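Local coordinates for putative uncharacterized protein (Thermococcus onnurineus, PDB 3UEB) that is of unknown function; it is a small alpha and beta protein of the UPF0440 (DUF3194) family, at residues 9-14 with 64-69. Sequence-based numbering, arbitrary orientation.
Sequences RVIHIG and LEIEVY
I11 and I66 meet on the helix-covered face of two antiparallel strands, 9-14 and 64-69, whose axes approach to 4.7 Å. The two side chains lie alongside each other, pointing the same way, and I11 CG1 sits only 3.5 Å from I66 CB, tighter than usual for two carbons. I11 holds CG1 between its backbone N and carbonyl carbon (chi1 67°), which swings this branch across to the neighbouring strand. V88 and Y92 of helix 80-104 pack on I11, while I34 of helix 20-41 packs on I66 and V68. At one end of this row I13 and L64 are less intimate, CB to CB 4.3 Å; at the other, R9 turns its guanidinium away to a salt bridge with D85.

Six backbone hydrogen bonds, paired at R9–V68, I11–I66 and I13–L64, fix the register; I11 N to I66 O is 2.9 Å and nearly straight at 172°.

The reverse face, with V10, H12, E65 and E67, is the solvent side, more exposed although its closest pairs still touch. V10 CG2 reaches E67 CG at 3.7 Å, while the E67 carboxylate is engaged by K8. The E65 carboxylate stacks on the H12 ring, the planes 23° apart, with OE1 lying 3.3 Å above the ring plane near its rim: a contact with the ring face. With an alanine in place of E65 the carboxylate over this face is gone, which would probably leave the H12 ring freer to turn and R55 without a weak ionic partner.

A mostly apolar face under two helices and a mainly polar face on the other side mark an antiparallel sheet in a two-layer alpha+beta fold, with 64-69 in the central strand, between strands 6-14 and 49-56.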
ATOM      1  N   ARG A   9      12.764   0.674   6.467  1.00 29.98           N
ATOM      2  CA  ARG A   9      13.070  -0.706   6.138  1.00 30.54           C
ATOM      3  C   ARG A   9      12.647  -1.023   4.708  1.00 29.83           C
ATOM      4  O   ARG A   9      11.531  -0.699   4.299  1.00 29.27           O
ATOM      5  CB  ARG A   9      12.344  -1.633   7.113  1.00 32.78           C
ATOM      6  CG  ARG A   9      12.709  -3.088   6.977  1.00 37.71           C
ATOM      7  CD  ARG A   9      14.193  -3.302   7.213  1.00 42.50           C
ATOM      8  NE  ARG A   9      14.501  -4.715   7.413  1.00 45.79           N
ATOM      9  CZ  ARG A   9      14.151  -5.408   8.492  1.00 47.01           C
ATOM     10  NH1 ARG A   9      14.471  -6.694   8.587  1.00 49.03           N
ATOM     11  NH2 ARG A   9      13.495  -4.812   9.483  1.00 45.46           N
ATOM     12  N   VAL A  10      13.547  -1.647   3.953  1.00 27.40           N
ATOM     13  CA  VAL A  10      13.259  -2.023   2.572  1.00 25.53           C
ATOM     14  C   VAL A  10      13.523  -3.506   2.383  1.00 25.58           C
ATOM     15  O   VAL A  10      14.631  -3.979   2.638  1.00 25.44           O
ATOM     16  CB  VAL A  10      14.142  -1.256   1.574  1.00 24.72           C
ATOM     17  CG1 VAL A  10      13.942  -1.814   0.170  1.00 21.77           C
ATOM     18  CG2 VAL A  10      13.801   0.218   1.609  1.00 21.71           C
ATOM     19  N   ILE A  11      12.512  -4.242   1.937  1.00 24.42           N
ATOM     20  CA  ILE A  11      12.680  -5.669   1.722  1.00 23.88           C
ATOM     21  C   ILE A  11      12.378  -6.060   0.278  1.00 24.80           C
ATOM     22  O   ILE A  11      11.431  -5.560  -0.338  1.00 24.09           O
ATOM     23  CB  ILE A  11      11.792  -6.490   2.689  1.00 24.81           C
ATOM     24  CG1 ILE A  11      10.315  -6.289   2.364  1.00 25.30           C
ATOM     25  CG2 ILE A  11      12.061  -6.054   4.132  1.00 24.42           C
ATOM     26  CD1 ILE A  11       9.377  -7.050   3.289  1.00 26.29           C
ATOM     27  N   HIS A  12      13.210  -6.946  -0.258  1.00 24.67           N
ATOM     28  CA  HIS A  12      13.071  -7.430  -1.623  1.00 24.39           C
ATOM     29  C   HIS A  12      12.602  -8.872  -1.592  1.00 22.68           C
ATOM     30  O   HIS A  12      13.162  -9.702  -0.877  1.00 22.99           O
ATOM     31  CB  HIS A  12      14.411  -7.319  -2.355  1.00 27.79           C
ATOM     32  CG  HIS A  12      14.814  -5.910  -2.662  1.00 30.86           C
ATOM     33  ND1 HIS A  12      16.009  -5.592  -3.270  1.00 33.47           N
ATOM     34  CD2 HIS A  12      14.163  -4.736  -2.478  1.00 30.91           C
ATOM     35  CE1 HIS A  12      16.076  -4.284  -3.451  1.00 34.19           C
ATOM     36  NE2 HIS A  12      14.968  -3.741  -2.978  1.00 32.60           N
ATOM     37  N   ILE A  13      11.570  -9.172  -2.370  1.00 22.09           N
ATOM     38  CA  ILE A  13      11.018 -10.518  -2.389  1.00 20.69           C
ATOM     39  C   ILE A  13      10.837 -11.102  -3.792  1.00 21.88           C
ATOM     40  O   ILE A  13      10.273 -10.458  -4.686  1.00 20.57           O
ATOM     41  CB  ILE A  13       9.654 -10.549  -1.665  1.00 20.37           C
ATOM     42  CG1 ILE A  13       9.812 -10.037  -0.228  1.00 20.53           C
ATOM     43  CG2 ILE A  13       9.101 -11.966  -1.650  1.00 21.02           C
ATOM     44  CD1 ILE A  13       8.504  -9.991   0.569  1.00 17.06           C
ATOM     45  N   GLY A  14      11.328 -12.324  -3.977  1.00 20.84           N
ATOM     46  CA  GLY A  14      11.179 -13.003  -5.250  1.00 21.33           C
ATOM     47  C   GLY A  14      10.089 -14.051  -5.107  1.00 21.15           C
ATOM     48  O   GLY A  14      10.102 -14.814  -4.144  1.00 22.77           O
ATOM     49  N   LEU A  64       8.689  -8.343  -5.968  1.00 22.31           N
ATOM     50  CA  LEU A  64       8.023  -7.473  -5.028  1.00 20.86           C
ATOM     51  C   LEU A  64       9.004  -6.764  -4.118  1.00 21.34           C
ATOM     52  O   LEU A  64       9.990  -7.344  -3.661  1.00 20.40           O
ATOM     53  CB  LEU A  64       7.031  -8.287  -4.189  1.00 19.70           C
ATOM     54  CG  LEU A  64       6.298  -7.581  -3.042  1.00 19.36           C
ATOM     55  CD1 LEU A  64       5.386  -6.466  -3.582  1.00 18.53           C
ATOM     56  CD2 LEU A  64       5.480  -8.612  -2.287  1.00 17.62           C
ATOM     57  N   GLU A  65       8.732  -5.491  -3.875  1.00 21.54           N
ATOM     58  CA  GLU A  65       9.560  -4.699  -2.994  1.00 23.06           C
ATOM     59  C   GLU A  65       8.615  -4.009  -2.032  1.00 22.37           C
ATOM     60  O   GLU A  65       7.576  -3.484  -2.430  1.00 21.46           O
ATOM     61  CB  GLU A  65      10.393  -3.681  -3.779  1.00 25.20           C
ATOM     62  CG  GLU A  65      11.380  -4.337  -4.748  1.00 30.83           C
ATOM     63  CD  GLU A  65      12.521  -3.419  -5.168  1.00 35.43           C
ATOM     64  OE1 GLU A  65      13.418  -3.883  -5.909  1.00 36.07           O
ATOM     65  OE2 GLU A  65      12.528  -2.237  -4.758  1.00 39.86           O
ATOM     66  N   ILE A  66       8.959  -4.052  -0.752  1.00 22.20           N
ATOM     67  CA  ILE A  66       8.129  -3.430   0.267  1.00 22.16           C
ATOM     68  C   ILE A  66       8.981  -2.443   1.031  1.00 22.93           C
ATOM     69  O   ILE A  66      10.072  -2.776   1.487  1.00 22.07           O
ATOM     70  CB  ILE A  66       7.584  -4.463   1.261  1.00 21.70           C
ATOM     71  CG1 ILE A  66       6.623  -5.420   0.556  1.00 20.88           C
ATOM     72  CG2 ILE A  66       6.912  -3.755   2.421  1.00 23.38           C
ATOM     73  CD1 ILE A  66       5.380  -4.753  -0.003  1.00 22.60           C
ATOM     74  N   GLU A  67       8.483  -1.226   1.168  1.00 23.60           N
ATOM     75  CA  GLU A  67       9.223  -0.212   1.883  1.00 24.75           C
ATOM     76  C   GLU A  67       8.387   0.281   3.050  1.00 23.43           C
ATOM     77  O   GLU A  67       7.231   0.669   2.876  1.00 22.34           O
ATOM     78  CB  GLU A  67       9.570   0.933   0.939  1.00 27.64           C
ATOM     79  CG  GLU A  67      10.522   1.946   1.537  1.00 35.27           C
ATOM     80  CD  GLU A  67      11.221   2.772   0.473  1.00 40.59           C
ATOM     81  OE1 GLU A  67      11.968   3.704   0.850  1.00 44.05           O
ATOM     82  OE2 GLU A  67      11.025   2.480  -0.734  1.00 39.43           O
ATOM     83  N   VAL A  68       8.975   0.250   4.241  1.00 21.89           N
ATOM     84  CA  VAL A  68       8.280   0.689   5.443  1.00 22.26           C
ATOM     85  C   VAL A  68       8.962   1.900   6.067  1.00 21.98           C
ATOM     86  O   VAL A  68      10.190   1.943   6.177  1.00 23.41           O
ATOM     87  CB  VAL A  68       8.246  -0.426   6.524  1.00 22.91           C
ATOM     88  CG1 VAL A  68       7.265  -0.049   7.628  1.00 22.96           C
ATOM     89  CG2 VAL A  68       7.877  -1.755   5.904  1.00 22.67           C
ATOM     90  N   TYR A  69       8.164   2.890   6.454  1.00 17.75           N
ATOM     91  CA  TYR A  69       8.684   4.074   7.118  1.00 17.36           C
ATOM     92  C   TYR A  69       7.733   4.339   8.275  1.00 17.38           C
ATOM     93  O   TYR A  69       6.519   4.404   8.091  1.00 16.15           O
ATOM     94  CB  TYR A  69       8.723   5.295   6.190  1.00 18.54           C
ATOM     95  CG  TYR A  69       9.097   6.567   6.931  1.00 19.41           C
ATOM     96  CD1 TYR A  69      10.422   6.836   7.272  1.00 20.67           C
ATOM     97  CD2 TYR A  69       8.117   7.464   7.356  1.00 18.29           C
ATOM     98  CE1 TYR A  69      10.759   7.964   8.019  1.00 20.54           C
ATOM     99  CE2 TYR A  69       8.446   8.592   8.104  1.00 18.53           C
ATOM    100  CZ  TYR A  69       9.765   8.836   8.431  1.00 21.33           C
ATOM    101  OH  TYR A  69      10.102   9.954   9.162  1.00 21.19           O
TER